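Local coordinates for putative exported protein (Bordetella pertussis Tohama I, PDB 2PFZ) that binds pyroglutamic acid as an extracytoplasmic solute receptor of the DctP family, probably handing it to a tripartite ATP-independent periplasmic transporter, at residues L5-P10 with I61-L66; P74-D79 with P100-K105; L114-W119 with K207-V212. One frame throughout, in Å; residues are numbered along the deposited sequence.

Contact 1: residues L5-P10 with I61-L66; sequences LPTAYP and IGEILL
L5 lies against I61 where two sheets of the periplasmic-binding-protein fold of the DctP family meet: strand 2-6 pairs with 35-39, strand 61-65 with 207-213. The two segments run roughly the same way, but a single backbone hydrogen bond joins them: E63 N gives to P6 O at 3.1 Å, with 176° at the hydrogen. The tight end pairs an apolar contact, L5 CD1 3.6 Å from I61 CG1, with C-H groups packed on a carbonyl oxygen: L5 CA points its hydrogen at I61 O, 3.4 Å away, while P6 CD closes on I61 O at 3.3 Å.

Beyond T7 the chains separate and the contact becomes looser and wetter, though still buried. A water links the two chains here: it accepts from A8 N and donates to both E63 O and E63 OE1. The E63 side chain starts anti to its own N (chi1 -171°) and extends across to the loop, where T7 OG1 donates to E63 OE1 over 2.8 Å from above the carboxylate plane. E63 OE2 makes a weak hydrogen bond with N208 ND2. A8 CB covers one face of the Y9 ring, whose edge meets the carboxylate: Y9 CD2 lies 3.4 Å from E63 OE1, with ring and carboxylate planes 79° apart.

Contact 2: residues P74-D79 with P100-K105; sequences PVYELD and PFLEKK
V75 is the bump of this contact, its two methyls pressed on one side of helix 88-107. A chi1 of 71° places CG1 between the backbone N and the carbonyl carbon and turns CG2 to the helix, where it fits against the turn between F101 and L102. V75 CG2 is 3.7 Å from L102 N and 4.0 Å from F101 CB, so it touches helix backbone as much as side chain. The other methyl fits between two surfaces: K105 CG is 4.2 Å from V75 CG1, and V75 CG1 lies over one face of the Y76 ring, 3.9 Å above its plane and offset toward the rim.

The ring of Y76 in turn reaches both ends of one helical turn. Y76 CE1 meets L102 CD1 at 3.6 Å, and Y76 CE2 lies 4.2 Å from K105 CG; both carbons approach the ring obliquely. K105 follows this shape by bending at its second torsion (chi2 75°), which carries the amine away from V75 to a long, weak ion pair with D73.

No hydrogen bond crosses between the segments, so the fit is one of shape. The contact folds the loop after strand 61-65 back onto helix 88-107; M294 of helix 289-299 also packs on V75 and F101, and W283 of helix 266-287 packs on L78.

Contact 3: residues L114-W119 with K207-V212; sequences LYSVAW and KNAVLV. With PCA (pyroglutamic acid), chain B.
L114 and Y115 both face V210, the signature of a classic beta bulge in the antiparallel pairing of strands 111-118 and 207-213; the axes of 114-118 and 207-212 come within 4.5 Å and make 162°. Backbone bonds set the register. L114 N reaches V210 O and V210 N reaches Y115 O, each at 2.8 Å; farther along, V117 and N208 form a reciprocal pair whose bonds are both bent, that from V117 N to 139° at the hydrogen.

Among the polar side chains, S116 has its first torsion swing OG away from its own amide, beside the carbonyl carbon, and S116 OG gives a second bond to N208 O, 2.8 Å away. S116 OG and V117 N approach that oxygen from opposite faces of its carbonyl plane, and a water adds a weak third bond. W119 NE1 donates to N208 OD1 at 2.8 Å; the acceptor lies near the indole plane, but the donor stands above the amide plane, and the ring and amide planes are 86° apart. K207 lays its aliphatic chain along S116 and A118, while its amine forms a salt bridge with D79.

The apolar contacts include V210 CG2 over the face of the Y115 ring, a CH-pi contact 3.9 Å from the centroid. L114 CB packs on V212 CG2.

At the end of the pair, pyroglutamic acid covers one face of the W119 indole, with ligand CD 3.3 Å above its plane; R142, S181, S182 and T185 hydrogen-bond to the ligand. The indole, its N-H bonded to N208 OD1, thus forms a wall of the solute pocket of this DctP receptor.

Contacts 1 and 3 meet through strand 207-213, the middle strand of a three-stranded antiparallel sheet: I64 O and G62 O probably accept from A209 N and L211 N. Both are buried around this sheet, their centres about 9 Å apart, and both approach the ligand, contact 3 through W119 and contact 1 through L65. Contact 2 lies farther out, about 17 Å from contact 1 between centres; it too is largely buried, but F101 and K105 at its edge are partly exposed. The chemistry follows: antiparallel strand pairing broken by a bulge in contact 3, one backbone bond with a water-assisted carboxylate in contact 1, apolar fit in contact 2. One salt bridge, D79 to K207, ties contact 2 to contact 3.

Contact 1: residues L5-P10 with I61-L66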
loop_
_atom_site.group_PDB
_atom_site.type_symbol
_atom_site.label_atom_id
_atom_site.label_comp_id
_atom_site.label_asym_id
_atom_site.label_seq_id
_atom_site.Cartn_x
_atom_site.Cartn_y
_atom_site.Cartn_z
ATOM N N LEU A 5 2.641 5.657 -17.150
ATOM C CA LEU A 5 2.305 4.950 -15.914
ATOM C C LEU A 5 2.713 5.817 -14.732
ATOM O O LEU A 5 3.893 5.893 -14.399
ATOM C CB LEU A 5 3.041 3.599 -15.863
ATOM C CG LEU A 5 2.578 2.572 -14.795
ATOM C CD1 LEU A 5 3.154 1.165 -15.079
ATOM C CD2 LEU A 5 2.846 2.999 -13.344
ATOM N N PRO A 6 1.755 6.523 -14.120
ATOM C CA PRO A 6 2.096 7.272 -12.923
ATOM C C PRO A 6 2.238 6.411 -11.666
ATOM O O PRO A 6 1.472 5.466 -11.445
ATOM C CB PRO A 6 0.917 8.239 -12.779
ATOM C CG PRO A 6 -0.217 7.491 -13.304
ATOM C CD PRO A 6 0.354 6.740 -14.496
ATOM N N THR A 7 3.256 6.730 -10.876
ATOM C CA THR A 7 3.349 6.222 -9.519
ATOM C C THR A 7 3.564 7.387 -8.561
ATOM O O THR A 7 4.155 8.431 -8.930
ATOM C CB THR A 7 4.469 5.146 -9.391
ATOM O OG1 THR A 7 4.700 4.850 -8.012
ATOM C CG2 THR A 7 5.808 5.611 -9.981
ATOM N N ALA A 8 3.083 7.207 -7.334
ATOM C CA ALA A 8 3.169 8.230 -6.313
ATOM C C ALA A 8 4.489 8.238 -5.515
ATOM O O ALA A 8 4.712 9.146 -4.712
ATOM C CB ALA A 8 1.939 8.129 -5.391
ATOM N N TYR A 9 5.377 7.271 -5.784
ATOM C CA TYR A 9 6.568 7.014 -4.956
ATOM C C TYR A 9 7.855 7.252 -5.736
ATOM O O TYR A 9 7.822 7.250 -6.986
ATOM C CB TYR A 9 6.484 5.579 -4.388
ATOM C CG TYR A 9 5.134 5.374 -3.775
ATOM C CD1 TYR A 9 4.817 5.982 -2.567
ATOM C CD2 TYR A 9 4.143 4.643 -4.427
ATOM C CE1 TYR A 9 3.576 5.853 -2.013
ATOM C CE2 TYR A 9 2.906 4.509 -3.888
ATOM C CZ TYR A 9 2.620 5.111 -2.662
ATOM O OH TYR A 9 1.371 5.003 -2.114
ATOM N N PRO A 10 8.974 7.505 -5.016
ATOM C CA PRO A 10 10.216 7.916 -5.645
ATOM C C PRO A 10 10.980 6.743 -6.274
ATOM O O PRO A 10 10.679 5.570 -6.012
ATOM C CB PRO A 10 11.000 8.524 -4.469
ATOM C CG PRO A 10 10.620 7.701 -3.347
ATOM C CD PRO A 10 9.140 7.421 -3.545
ATOM N N ILE A 61 -2.280 2.910 -17.811
ATOM C CA ILE A 61 -1.821 2.008 -16.747
ATOM C C ILE A 61 -1.368 2.892 -15.597
ATOM O O ILE A 61 -0.939 4.035 -15.825
ATOM C CB ILE A 61 -0.674 1.111 -17.308
ATOM C CG1 ILE A 61 -0.126 0.127 -16.252
ATOM C CG2 ILE A 61 0.456 1.976 -17.884
ATOM C CD1 ILE A 61 0.498 -1.186 -16.854
ATOM N N GLY A 62 -1.466 2.411 -14.352
ATOM C CA GLY A 62 -1.103 3.253 -13.227
ATOM C C GLY A 62 -1.063 2.472 -11.928
ATOM O O GLY A 62 -1.761 1.480 -11.789
ATOM N N GLU A 63 -0.248 2.936 -10.986
ATOM C CA GLU A 63 -0.105 2.278 -9.685
ATOM C C GLU A 63 -0.863 3.051 -8.597
ATOM O O GLU A 63 -0.674 4.285 -8.428
ATOM C CB GLU A 63 1.371 2.172 -9.302
ATOM C CG GLU A 63 1.543 1.298 -8.064
ATOM C CD GLU A 63 2.760 1.612 -7.256
ATOM O OE1 GLU A 63 3.102 2.818 -7.068
ATOM O OE2 GLU A 63 3.344 0.624 -6.768
ATOM N N ILE A 64 -1.728 2.344 -7.873
ATOM C CA ILE A 64 -2.464 2.938 -6.764
ATOM C C ILE A 64 -2.160 2.187 -5.456
ATOM O O ILE A 64 -1.612 1.087 -5.489
ATOM C CB ILE A 64 -4.011 2.920 -6.971
ATOM C CG1 ILE A 64 -4.536 1.486 -7.151
ATOM C CG2 ILE A 64 -4.471 3.871 -8.121
ATOM C CD1 ILE A 64 -5.963 1.311 -6.673
ATOM N N LEU A 65 -2.506 2.809 -4.330
ATOM C CA LEU A 65 -2.526 2.169 -3.020
ATOM C C LEU A 65 -3.985 1.845 -2.793
ATOM O O LEU A 65 -4.819 2.766 -2.753
ATOM C CB LEU A 65 -2.093 3.160 -1.940
ATOM C CG LEU A 65 -2.192 2.663 -0.496
ATOM C CD1 LEU A 65 -1.107 1.658 -0.248
ATOM C CD2 LEU A 65 -2.124 3.874 0.464
ATOM N N LEU A 66 -4.310 0.564 -2.651
ATOM C CA LEU A 66 -5.733 0.170 -2.611
ATOM C C LEU A 66 -6.501 0.935 -1.546
ATOM O O LEU A 66 -7.605 1.421 -1.795
ATOM C CB LEU A 66 -5.883 -1.335 -2.369
ATOM C CG LEU A 66 -5.334 -2.260 -3.457
ATOM C CD1 LEU A 66 -5.303 -3.711 -3.015
ATOM C CD2 LEU A 66 -6.152 -2.084 -4.723
HETATM O O HOH W 1 1.411 5.024 -6.719
#

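Contact 2: residues P74-D79 with P100-K105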
loop_
_atom_site.group_PDB
_atom_site.type_symbol
_atom_site.label_atom_id
_atom_site.label_comp_id
_atom_site.label_asym_id
_atom_site.label_seq_id
_atom_site.Cartn_x
_atom_site.Cartn_y
_atom_site.Cartn_z
ATOM N N PRO A 74 -15.989 -0.810 -0.032
ATOM C CA PRO A 74 -15.349 -1.624 1.015
ATOM C C PRO A 74 -14.231 -2.574 0.523
ATOM O O PRO A 74 -13.326 -2.894 1.295
ATOM C CB PRO A 74 -16.518 -2.425 1.632
ATOM C CG PRO A 74 -17.764 -1.778 1.178
ATOM C CD PRO A 74 -17.466 -0.928 -0.013
ATOM N N VAL A 75 -14.252 -3.008 -0.746
ATOM C CA VAL A 75 -13.231 -3.955 -1.199
ATOM C C VAL A 75 -11.834 -3.353 -1.064
ATOM O O VAL A 75 -10.883 -4.089 -0.861
ATOM C CB VAL A 75 -13.446 -4.431 -2.678
ATOM C CG1 VAL A 75 -13.137 -3.309 -3.648
ATOM C CG2 VAL A 75 -12.564 -5.686 -2.993
ATOM N N TYR A 76 -11.740 -2.025 -1.134
ATOM C CA TYR A 76 -10.466 -1.302 -1.098
ATOM C C TYR A 76 -9.865 -1.190 0.305
ATOM O O TYR A 76 -8.659 -0.983 0.444
ATOM C CB TYR A 76 -10.638 0.100 -1.687
ATOM C CG TYR A 76 -10.761 0.046 -3.173
ATOM C CD1 TYR A 76 -9.676 -0.399 -3.961
ATOM C CD2 TYR A 76 -11.951 0.391 -3.807
ATOM C CE1 TYR A 76 -9.790 -0.489 -5.346
ATOM C CE2 TYR A 76 -12.075 0.312 -5.214
ATOM C CZ TYR A 76 -10.992 -0.134 -5.965
ATOM O OH TYR A 76 -11.069 -0.227 -7.349
ATOM N N GLU A 77 -10.715 -1.343 1.317
ATOM C CA GLU A 77 -10.334 -1.144 2.728
ATOM C C GLU A 77 -9.645 -2.353 3.351
ATOM O O GLU A 77 -8.848 -2.198 4.294
ATOM C CB GLU A 77 -11.556 -0.744 3.567
ATOM C CG GLU A 77 -11.232 -0.462 5.046
ATOM C CD GLU A 77 -12.403 0.065 5.856
ATOM O OE1 GLU A 77 -13.494 0.281 5.296
ATOM O OE2 GLU A 77 -12.222 0.267 7.079
ATOM N N LEU A 78 -9.932 -3.541 2.808
ATOM C CA LEU A 78 -9.621 -4.827 3.415
ATOM C C LEU A 78 -8.191 -4.996 3.912
ATOM O O LEU A 78 -7.991 -5.365 5.073
ATOM C CB LEU A 78 -10.051 -5.992 2.478
ATOM C CG LEU A 78 -9.901 -7.414 3.056
ATOM C CD1 LEU A 78 -10.650 -7.596 4.400
ATOM C CD2 LEU A 78 -10.381 -8.454 2.034
ATOM N N ASP A 79 -7.204 -4.717 3.070
ATOM C CA ASP A 79 -5.801 -4.906 3.481
ATOM C C ASP A 79 -5.238 -3.799 4.405
ATOM O O ASP A 79 -4.057 -3.834 4.760
ATOM C CB ASP A 79 -4.886 -5.200 2.271
ATOM C CG ASP A 79 -4.610 -3.984 1.402
ATOM O OD1 ASP A 79 -4.723 -2.820 1.866
ATOM O OD2 ASP A 79 -4.206 -4.206 0.233
ATOM N N PRO A 100 -10.681 -11.774 -6.499
ATOM C CA PRO A 100 -11.821 -11.852 -7.436
ATOM C C PRO A 100 -12.807 -10.682 -7.296
ATOM O O PRO A 100 -13.374 -10.194 -8.291
ATOM C CB PRO A 100 -12.496 -13.192 -7.076
ATOM C CG PRO A 100 -11.437 -13.973 -6.334
ATOM C CD PRO A 100 -10.618 -12.957 -5.611
ATOM N N PHE A 101 -13.000 -10.226 -6.069
ATOM C CA PHE A 101 -13.867 -9.087 -5.807
ATOM C C PHE A 101 -13.259 -7.743 -6.248
ATOM O O PHE A 101 -13.993 -6.857 -6.683
ATOM C CB PHE A 101 -14.278 -9.063 -4.338
ATOM C CG PHE A 101 -15.123 -10.244 -3.939
ATOM C CD1 PHE A 101 -16.514 -10.164 -3.983
ATOM C CD2 PHE A 101 -14.529 -11.447 -3.553
ATOM C CE1 PHE A 101 -17.304 -11.265 -3.649
ATOM C CE2 PHE A 101 -15.322 -12.554 -3.211
ATOM C CZ PHE A 101 -16.710 -12.442 -3.250
ATOM N N LEU A 102 -11.943 -7.596 -6.089
ATOM C CA LEU A 102 -11.201 -6.435 -6.603
ATOM C C LEU A 102 -11.330 -6.353 -8.134
ATOM O O LEU A 102 -11.659 -5.299 -8.705
ATOM C CB LEU A 102 -9.727 -6.550 -6.207
ATOM C CG LEU A 102 -8.758 -5.383 -6.466
ATOM C CD1 LEU A 102 -9.310 -4.029 -6.056
ATOM C CD2 LEU A 102 -7.458 -5.640 -5.748
ATOM N N GLU A 103 -11.080 -7.483 -8.785
ATOM C CA GLU A 103 -11.193 -7.565 -10.238
ATOM C C GLU A 103 -12.600 -7.270 -10.717
ATOM O O GLU A 103 -12.774 -6.575 -11.706
ATOM C CB GLU A 103 -10.758 -8.936 -10.739
ATOM C CG GLU A 103 -9.293 -9.224 -10.538
ATOM C CD GLU A 103 -8.860 -10.449 -11.274
ATOM O OE1 GLU A 103 -8.826 -11.527 -10.659
ATOM O OE2 GLU A 103 -8.586 -10.343 -12.480
ATOM N N LYS A 104 -13.603 -7.825 -10.038
ATOM C CA LYS A 104 -15.000 -7.533 -10.357
ATOM C C LYS A 104 -15.304 -6.028 -10.250
ATOM O O LYS A 104 -15.831 -5.423 -11.201
ATOM C CB LYS A 104 -15.950 -8.375 -9.491
ATOM C CG LYS A 104 -17.437 -8.014 -9.628
ATOM C CD LYS A 104 -18.305 -8.867 -8.748
ATOM C CE LYS A 104 -19.801 -8.637 -8.970
ATOM N NZ LYS A 104 -20.607 -9.353 -7.900
ATOM N N LYS A 105 -14.945 -5.422 -9.115
ATOM C CA LYS A 105 -15.178 -3.993 -8.919
ATOM C C LYS A 105 -14.464 -3.163 -9.974
ATOM O O LYS A 105 -15.052 -2.251 -10.543
ATOM C CB LYS A 105 -14.759 -3.555 -7.503
ATOM C CG LYS A 105 -14.865 -2.038 -7.246
ATOM C CD LYS A 105 -16.324 -1.623 -7.064
ATOM C CE LYS A 105 -16.466 -0.104 -7.043
ATOM N NZ LYS A 105 -17.913 0.201 -7.027
#

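Contact 3: residues L114-W119 with K207-V212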
loop_
_atom_site.group_PDB
_atom_site.type_symbol
_atom_site.label_atom_id
_atom_site.label_comp_id
_atom_site.label_asym_id
_atom_site.label_seq_id
_atom_site.Cartn_x
_atom_site.Cartn_y
_atom_site.Cartn_z
ATOM N N LEU A 114 -3.656 -5.694 -12.965
ATOM C CA LEU A 114 -2.506 -6.353 -13.577
ATOM C C LEU A 114 -1.707 -7.139 -12.543
ATOM O O LEU A 114 -1.442 -8.315 -12.726
ATOM C CB LEU A 114 -1.633 -5.368 -14.371
ATOM C CG LEU A 114 -0.499 -6.045 -15.164
ATOM C CD1 LEU A 114 -1.066 -6.896 -16.305
ATOM C CD2 LEU A 114 0.459 -5.051 -15.708
ATOM N N TYR A 115 -1.305 -6.484 -11.471
ATOM C CA TYR A 115 -0.674 -7.169 -10.358
ATOM C C TYR A 115 -0.764 -6.319 -9.101
ATOM O O TYR A 115 -1.054 -5.136 -9.187
ATOM C CB TYR A 115 0.753 -7.530 -10.685
ATOM C CG TYR A 115 1.746 -6.395 -10.735
ATOM C CD1 TYR A 115 2.030 -5.737 -11.941
ATOM C CD2 TYR A 115 2.460 -6.009 -9.582
ATOM C CE1 TYR A 115 2.984 -4.730 -11.998
ATOM C CE2 TYR A 115 3.433 -5.001 -9.638
ATOM C CZ TYR A 115 3.676 -4.366 -10.853
ATOM O OH TYR A 115 4.625 -3.364 -10.927
ATOM N N SER A 116 -0.564 -6.944 -7.943
ATOM C CA SER A 116 -0.681 -6.241 -6.666
ATOM C C SER A 116 0.442 -6.711 -5.745
ATOM O O SER A 116 0.713 -7.919 -5.681
ATOM C CB SER A 116 -2.044 -6.525 -6.022
ATOM O OG SER A 116 -2.259 -5.777 -4.808
ATOM N N VAL A 117 1.131 -5.766 -5.090
ATOM C CA VAL A 117 2.168 -6.159 -4.153
ATOM C C VAL A 117 2.072 -5.477 -2.803
ATOM O O VAL A 117 1.706 -4.323 -2.716
ATOM C CB VAL A 117 3.641 -6.245 -4.724
ATOM C CG1 VAL A 117 3.781 -6.006 -6.266
ATOM C CG2 VAL A 117 4.685 -5.547 -3.873
ATOM N N ALA A 118 2.377 -6.236 -1.759
ATOM C CA ALA A 118 2.266 -5.724 -0.397
ATOM C C ALA A 118 3.463 -4.866 -0.036
ATOM O O ALA A 118 4.598 -5.236 -0.305
ATOM C CB ALA A 118 2.156 -6.883 0.600
ATOM N N TRP A 119 3.183 -3.721 0.582
ATOM C CA TRP A 119 4.178 -2.959 1.334
ATOM C C TRP A 119 4.569 -3.814 2.551
ATOM O O TRP A 119 3.831 -4.722 2.935
ATOM C CB TRP A 119 3.549 -1.659 1.855
ATOM C CG TRP A 119 3.371 -0.550 0.842
ATOM C CD1 TRP A 119 2.291 -0.336 0.038
ATOM C CD2 TRP A 119 4.278 0.511 0.594
ATOM N NE1 TRP A 119 2.464 0.807 -0.711
ATOM C CE2 TRP A 119 3.696 1.339 -0.404
ATOM C CE3 TRP A 119 5.545 0.833 1.085
ATOM C CZ2 TRP A 119 4.328 2.479 -0.885
ATOM C CZ3 TRP A 119 6.177 1.965 0.600
ATOM C CH2 TRP A 119 5.562 2.782 -0.368
ATOM N N LYS A 207 -1.498 -3.078 0.235
ATOM C CA LYS A 207 -0.957 -3.345 -1.111
ATOM C C LYS A 207 -1.097 -2.154 -2.040
ATOM O O LYS A 207 -2.055 -1.388 -1.937
ATOM C CB LYS A 207 -1.649 -4.559 -1.747
ATOM C CG LYS A 207 -1.520 -5.876 -0.931
ATOM C CD LYS A 207 -2.064 -7.119 -1.692
ATOM C CE LYS A 207 -3.547 -6.977 -1.998
ATOM N NZ LYS A 207 -4.341 -6.698 -0.755
ATOM N N ASN A 208 -0.132 -2.013 -2.939
ATOM C CA ASN A 208 -0.337 -1.257 -4.186
ATOM C C ASN A 208 -0.897 -2.180 -5.250
ATOM O O ASN A 208 -0.779 -3.406 -5.137
ATOM C CB ASN A 208 0.980 -0.621 -4.640
ATOM C CG ASN A 208 1.391 0.532 -3.755
ATOM O OD1 ASN A 208 0.652 0.925 -2.848
ATOM N ND2 ASN A 208 2.572 1.079 -3.999
ATOM N N ALA A 209 -1.501 -1.603 -6.286
ATOM C CA ALA A 209 -2.015 -2.375 -7.393
ATOM C C ALA A 209 -1.709 -1.605 -8.653
ATOM O O ALA A 209 -1.860 -0.374 -8.708
ATOM C CB ALA A 209 -3.534 -2.568 -7.279
ATOM N N VAL A 210 -1.301 -2.341 -9.677
ATOM C CA VAL A 210 -1.123 -1.732 -10.987
ATOM C C VAL A 210 -2.381 -2.055 -11.795
ATOM O O VAL A 210 -2.710 -3.228 -12.000
ATOM C CB VAL A 210 0.147 -2.241 -11.665
ATOM C CG1 VAL A 210 0.212 -1.755 -13.128
ATOM C CG2 VAL A 210 1.372 -1.763 -10.868
ATOM N N LEU A 211 -3.083 -0.997 -12.197
ATOM C CA LEU A 211 -4.355 -1.081 -12.904
ATOM C C LEU A 211 -4.114 -0.726 -14.347
ATOM O O LEU A 211 -3.227 0.063 -14.651
ATOM C CB LEU A 211 -5.356 -0.082 -12.340
ATOM C CG LEU A 211 -5.535 0.031 -10.826
ATOM C CD1 LEU A 211 -6.698 1.009 -10.542
ATOM C CD2 LEU A 211 -5.799 -1.330 -10.190
ATOM N N VAL A 212 -4.925 -1.316 -15.217
ATOM C CA VAL A 212 -4.833 -1.104 -16.657
ATOM C C VAL A 212 -6.222 -0.735 -17.171
ATOM O O VAL A 212 -7.241 -1.352 -16.788
ATOM C CB VAL A 212 -4.317 -2.395 -17.381
ATOM C CG1 VAL A 212 -4.377 -2.232 -18.900
ATOM C CG2 VAL A 212 -2.895 -2.718 -16.982
HETATM N N PCA B . 4.282 3.526 2.836
HETATM C CA PCA B . 3.235 4.271 2.110
HETATM C CB PCA B . 1.899 3.528 2.160
HETATM C CG PCA B . 2.138 2.286 2.997
HETATM C CD PCA B . 3.605 2.340 3.309
HETATM O OE PCA B . 4.210 1.426 3.889
HETATM C C PCA B . 3.054 5.585 2.834
HETATM O O PCA B . 2.491 6.550 2.301
HETATM O OXT PCA B . 3.485 5.684 3.994
HETATM O O HOH W 2 1.231 -3.457 -7.357
#